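Local coordinates for 1-deoxy-D-xylulose 5-phosphate reductoisomerase (Zymomonas mobilis, PDB 1R0K), which catalyses the NADPH-dependent rearrangement and reduction of 1-deoxy-D-xylulose 5-phosphate to 2-C-methyl-D-erythritol 4-phosphate, using a divalent metal ion, at residues Arg170-Thr182 with Ser212-Ala225. Residues are numbered along the deposited sequence; the frame is centred on the assembly and turned at random.
Sequences RIIITASGGPFRT and SATMMNKGLELIEA
Lys-218 sets CG anti to its own carbonyl carbon (chi1 -84°) and bends at chi2 (-58°), which lays its chain along Ala-175 and brings NZ to the end of strand 170-175. There Lys-218 NZ donates to Thr-174 O at 2.6 Å, in the carbonyl plane. The pass is tight: Lys-218 CE lies 3.4 Å from Ala-175 CB. One turn on, Glu-221 OE1 takes Lys-218 NZ on its syn side at 2.7 Å, and Glu-152 is a further salt-bridge partner. Both glutamates are predicted manganese ligands, and Lys-218 is itself a predicted substrate-binding residue. The shared ammonium probably helps to hold the two carboxylates in place. A methionine in place of Lys-218 would probably leave Thr-174 O without this donor and both carboxylates without their shared positive charge. Ile-173 CD1 packs 3.8 Å from Leu-222 CD1, the two side chains crossing nearly at right angles. Beyond the strand, Phe-180 CE2 meets Ala-213 CB at 3.7 Å. One water joins Gly-177 O, Phe-180 N and Ala-213 O. The strand runs nearly antiparallel to helix 216-225 (160°), between strands 236-240 and 246-252 of a mixed sheet, while helices 307-317 and 321-337 pack against helix 216-229.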
loop_
_atom_site.group_PDB
_atom_site.type_symbol
_atom_site.label_atom_id
_atom_site.label_comp_id
_atom_site.label_asym_id
_atom_site.label_seq_id
_atom_site.Cartn_x
_atom_site.Cartn_y
_atom_site.Cartn_z
ATOM N N ARG B 170 -5.303 7.946 9.885
ATOM C CA ARG B 170 -6.553 7.198 9.898
ATOM C C ARG B 170 -6.393 5.814 9.281
ATOM O O ARG B 170 -5.526 5.591 8.440
ATOM C CB ARG B 170 -7.659 7.955 9.147
ATOM C CG ARG B 170 -7.378 8.196 7.674
ATOM C CD ARG B 170 -8.636 8.608 6.880
ATOM N NE ARG B 170 -8.253 9.090 5.557
ATOM C CZ ARG B 170 -9.079 9.288 4.532
ATOM N NH1 ARG B 170 -10.379 9.043 4.637
ATOM N NH2 ARG B 170 -8.590 9.745 3.390
ATOM N N ILE B 171 -7.218 4.879 9.743
ATOM C CA ILE B 171 -7.234 3.523 9.213
ATOM C C ILE B 171 -8.621 3.378 8.595
ATOM O O ILE B 171 -9.638 3.610 9.254
ATOM C CB ILE B 171 -7.048 2.453 10.316
ATOM C CG1 ILE B 171 -5.592 2.444 10.791
ATOM C CG2 ILE B 171 -7.460 1.078 9.791
ATOM C CD1 ILE B 171 -5.278 1.368 11.818
ATOM N N ILE B 172 -8.651 3.014 7.321
ATOM C CA ILE B 172 -9.904 2.861 6.605
ATOM C C ILE B 172 -10.219 1.388 6.412
ATOM O O ILE B 172 -9.507 0.682 5.703
ATOM C CB ILE B 172 -9.833 3.523 5.222
ATOM C CG1 ILE B 172 -9.370 4.973 5.363
ATOM C CG2 ILE B 172 -11.194 3.452 4.537
ATOM C CD1 ILE B 172 -9.072 5.635 4.034
ATOM N N ILE B 173 -11.269 0.922 7.071
ATOM C CA ILE B 173 -11.679 -0.458 6.927
ATOM C C ILE B 173 -12.699 -0.459 5.796
ATOM O O ILE B 173 -13.771 0.130 5.915
ATOM C CB ILE B 173 -12.343 -0.996 8.205
ATOM C CG1 ILE B 173 -11.396 -0.838 9.393
ATOM C CG2 ILE B 173 -12.720 -2.460 8.016
ATOM C CD1 ILE B 173 -12.004 -1.273 10.711
ATOM N N THR B 174 -12.351 -1.090 4.684
ATOM C CA THR B 174 -13.273 -1.153 3.561
ATOM C C THR B 174 -14.348 -2.185 3.863
ATOM O O THR B 174 -14.110 -3.142 4.602
ATOM C CB THR B 174 -12.544 -1.506 2.259
ATOM O OG1 THR B 174 -11.697 -2.643 2.471
ATOM C CG2 THR B 174 -11.708 -0.316 1.795
ATOM N N ALA B 175 -15.535 -1.977 3.300
ATOM C CA ALA B 175 -16.664 -2.865 3.530
ATOM C C ALA B 175 -17.471 -3.003 2.252
ATOM O O ALA B 175 -17.753 -2.007 1.593
ATOM C CB ALA B 175 -17.560 -2.300 4.640
ATOM N N SER B 176 -17.838 -4.233 1.905
ATOM C CA SER B 176 -18.627 -4.470 0.704
ATOM C C SER B 176 -19.978 -3.798 0.873
ATOM O O SER B 176 -20.575 -3.331 -0.094
ATOM C CB SER B 176 -18.854 -5.969 0.492
ATOM O OG SER B 176 -19.699 -6.489 1.505
ATOM N N GLY B 177 -20.462 -3.763 2.110
ATOM C CA GLY B 177 -21.756 -3.161 2.376
ATOM C C GLY B 177 -22.807 -4.239 2.548
ATOM O O GLY B 177 -23.940 -3.969 2.958
ATOM N N GLY B 178 -22.429 -5.472 2.226
ATOM C CA GLY B 178 -23.347 -6.585 2.364
ATOM C C GLY B 178 -24.395 -6.643 1.269
ATOM O O GLY B 178 -24.446 -5.766 0.412
ATOM N N PRO B 179 -25.258 -7.668 1.280
ATOM C CA PRO B 179 -26.304 -7.816 0.265
ATOM C C PRO B 179 -27.386 -6.732 0.291
ATOM O O PRO B 179 -28.082 -6.530 -0.703
ATOM C CB PRO B 179 -26.861 -9.210 0.556
ATOM C CG PRO B 179 -26.709 -9.321 2.036
ATOM C CD PRO B 179 -25.316 -8.769 2.258
ATOM N N PHE B 180 -27.517 -6.024 1.408
ATOM C CA PHE B 180 -28.536 -4.981 1.511
ATOM C C PHE B 180 -27.966 -3.575 1.528
ATOM O O PHE B 180 -28.572 -2.654 2.080
ATOM C CB PHE B 180 -29.392 -5.212 2.756
ATOM C CG PHE B 180 -30.055 -6.552 2.775
ATOM C CD1 PHE B 180 -30.785 -6.989 1.675
ATOM C CD2 PHE B 180 -29.929 -7.393 3.869
ATOM C CE1 PHE B 180 -31.379 -8.248 1.661
ATOM C CE2 PHE B 180 -30.520 -8.656 3.865
ATOM C CZ PHE B 180 -31.246 -9.084 2.755
ATOM N N ARG B 181 -26.806 -3.414 0.902
ATOM C CA ARG B 181 -26.132 -2.123 0.834
ATOM C C ARG B 181 -27.035 -0.989 0.355
ATOM O O ARG B 181 -26.925 0.140 0.829
ATOM C CB ARG B 181 -24.911 -2.214 -0.093
ATOM C CG ARG B 181 -24.212 -0.873 -0.352
ATOM C CD ARG B 181 -22.990 -1.050 -1.252
ATOM N NE ARG B 181 -23.331 -1.631 -2.552
ATOM C CZ ARG B 181 -23.698 -0.934 -3.623
ATOM N NH1 ARG B 181 -23.779 0.392 -3.572
ATOM N NH2 ARG B 181 -23.975 -1.565 -4.758
ATOM N N THR B 182 -27.922 -1.279 -0.589
ATOM C CA THR B 182 -28.802 -0.242 -1.120
ATOM C C THR B 182 -30.263 -0.412 -0.714
ATOM O O THR B 182 -31.145 0.261 -1.257
ATOM C CB THR B 182 -28.739 -0.205 -2.652
ATOM O OG1 THR B 182 -29.263 -1.430 -3.177
ATOM C CG2 THR B 182 -27.305 -0.029 -3.119
ATOM N N SER B 212 -23.153 -10.364 7.709
ATOM C CA SER B 212 -22.781 -9.566 6.550
ATOM C C SER B 212 -23.964 -8.659 6.189
ATOM O O SER B 212 -23.793 -7.484 5.880
ATOM C CB SER B 212 -22.447 -10.487 5.374
ATOM O OG SER B 212 -22.282 -9.754 4.173
ATOM N N ALA B 213 -25.166 -9.217 6.258
ATOM C CA ALA B 213 -26.382 -8.487 5.928
ATOM C C ALA B 213 -26.664 -7.336 6.890
ATOM O O ALA B 213 -27.122 -6.276 6.476
ATOM C CB ALA B 213 -27.568 -9.451 5.896
ATOM N N THR B 214 -26.385 -7.540 8.174
ATOM C CA THR B 214 -26.628 -6.505 9.176
ATOM C C THR B 214 -25.398 -5.621 9.359
ATOM O O THR B 214 -25.465 -4.568 9.993
ATOM C CB THR B 214 -26.949 -7.121 10.541
ATOM O OG1 THR B 214 -25.797 -7.825 11.014
ATOM C CG2 THR B 214 -28.125 -8.090 10.436
ATOM N N MET B 215 -24.280 -6.069 8.791
ATOM C CA MET B 215 -23.003 -5.385 8.889
ATOM C C MET B 215 -22.402 -5.542 10.282
ATOM O O MET B 215 -21.508 -4.794 10.675
ATOM C CB MET B 215 -23.125 -3.901 8.510
ATOM C CG MET B 215 -23.257 -3.669 7.008
ATOM S SD MET B 215 -22.831 -1.981 6.504
ATOM C CE MET B 215 -21.040 -2.089 6.390
ATOM N N MET B 216 -22.891 -6.531 11.025
ATOM C CA MET B 216 -22.363 -6.810 12.354
ATOM C C MET B 216 -20.934 -7.317 12.156
ATOM O O MET B 216 -20.052 -7.075 12.984
ATOM C CB MET B 216 -23.201 -7.889 13.041
ATOM C CG MET B 216 -22.741 -8.241 14.447
ATOM S SD MET B 216 -22.818 -6.845 15.595
ATOM C CE MET B 216 -24.575 -6.694 15.818
ATOM N N ASN B 217 -20.710 -8.018 11.048
ATOM C CA ASN B 217 -19.382 -8.545 10.750
ATOM C C ASN B 217 -18.394 -7.391 10.705
ATOM O O ASN B 217 -17.276 -7.520 11.195
ATOM C CB ASN B 217 -19.381 -9.325 9.421
ATOM C CG ASN B 217 -19.524 -8.424 8.194
ATOM O OD1 ASN B 217 -20.353 -7.515 8.161
ATOM N ND2 ASN B 217 -18.720 -8.693 7.173
ATOM N N LYS B 218 -18.811 -6.257 10.139
ATOM C CA LYS B 218 -17.943 -5.083 10.063
ATOM C C LYS B 218 -17.717 -4.469 11.430
ATOM O O LYS B 218 -16.628 -3.970 11.718
ATOM C CB LYS B 218 -18.525 -4.010 9.137
ATOM C CG LYS B 218 -18.207 -4.219 7.681
ATOM C CD LYS B 218 -16.704 -4.274 7.443
ATOM C CE LYS B 218 -16.425 -5.128 6.226
ATOM N NZ LYS B 218 -14.992 -5.266 5.916
ATOM N N GLY B 219 -18.755 -4.485 12.263
ATOM C CA GLY B 219 -18.629 -3.931 13.599
ATOM C C GLY B 219 -17.625 -4.741 14.399
ATOM O O GLY B 219 -16.814 -4.187 15.138
ATOM N N LEU B 220 -17.676 -6.061 14.243
ATOM C CA LEU B 220 -16.759 -6.943 14.956
ATOM C C LEU B 220 -15.340 -6.749 14.434
ATOM O O LEU B 220 -14.372 -6.800 15.194
ATOM C CB LEU B 220 -17.198 -8.399 14.793
ATOM C CG LEU B 220 -18.624 -8.668 15.287
ATOM C CD1 LEU B 220 -19.010 -10.104 14.995
ATOM C CD2 LEU B 220 -18.712 -8.382 16.774
ATOM N N GLU B 221 -15.221 -6.526 13.131
ATOM C CA GLU B 221 -13.920 -6.296 12.523
ATOM C C GLU B 221 -13.303 -5.020 13.082
ATOM O O GLU B 221 -12.096 -4.943 13.291
ATOM C CB GLU B 221 -14.063 -6.194 11.002
ATOM C CG GLU B 221 -14.176 -7.546 10.330
ATOM C CD GLU B 221 -14.512 -7.441 8.859
ATOM O OE1 GLU B 221 -14.094 -6.456 8.225
ATOM O OE2 GLU B 221 -15.182 -8.358 8.336
ATOM N N LEU B 222 -14.137 -4.017 13.325
ATOM C CA LEU B 222 -13.663 -2.755 13.871
ATOM C C LEU B 222 -13.107 -2.983 15.269
ATOM O O LEU B 222 -12.065 -2.436 15.640
ATOM C CB LEU B 222 -14.812 -1.752 13.944
ATOM C CG LEU B 222 -14.504 -0.429 14.635
ATOM C CD1 LEU B 222 -13.391 0.303 13.900
ATOM C CD2 LEU B 222 -15.769 0.418 14.675
ATOM N N ILE B 223 -13.817 -3.790 16.048
ATOM C CA ILE B 223 -13.392 -4.078 17.404
ATOM C C ILE B 223 -12.048 -4.787 17.370
ATOM O O ILE B 223 -11.127 -4.411 18.087
ATOM C CB ILE B 223 -14.439 -4.942 18.134
ATOM C CG1 ILE B 223 -15.711 -4.118 18.350
ATOM C CG2 ILE B 223 -13.886 -5.430 19.470
ATOM C CD1 ILE B 223 -16.856 -4.898 18.949
ATOM N N GLU B 224 -11.933 -5.798 16.516
ATOM C CA GLU B 224 -10.684 -6.539 16.388
ATOM C C GLU B 224 -9.543 -5.625 15.967
ATOM O O GLU B 224 -8.435 -5.720 16.499
ATOM C CB GLU B 224 -10.822 -7.640 15.345
ATOM C CG GLU B 224 -11.811 -8.725 15.680
ATOM C CD GLU B 224 -11.919 -9.739 14.556
ATOM O OE1 GLU B 224 -12.700 -9.492 13.606
ATOM O OE2 GLU B 224 -11.206 -10.765 14.617
ATOM N N ALA B 225 -9.817 -4.753 14.997
ATOM C CA ALA B 225 -8.808 -3.825 14.493
ATOM C C ALA B 225 -8.324 -2.899 15.598
ATOM O O ALA B 225 -7.138 -2.572 15.686
ATOM C CB ALA B 225 -9.378 -3.008 13.343
HETATM O O HOH W 1 -26.202 -5.478 3.836
#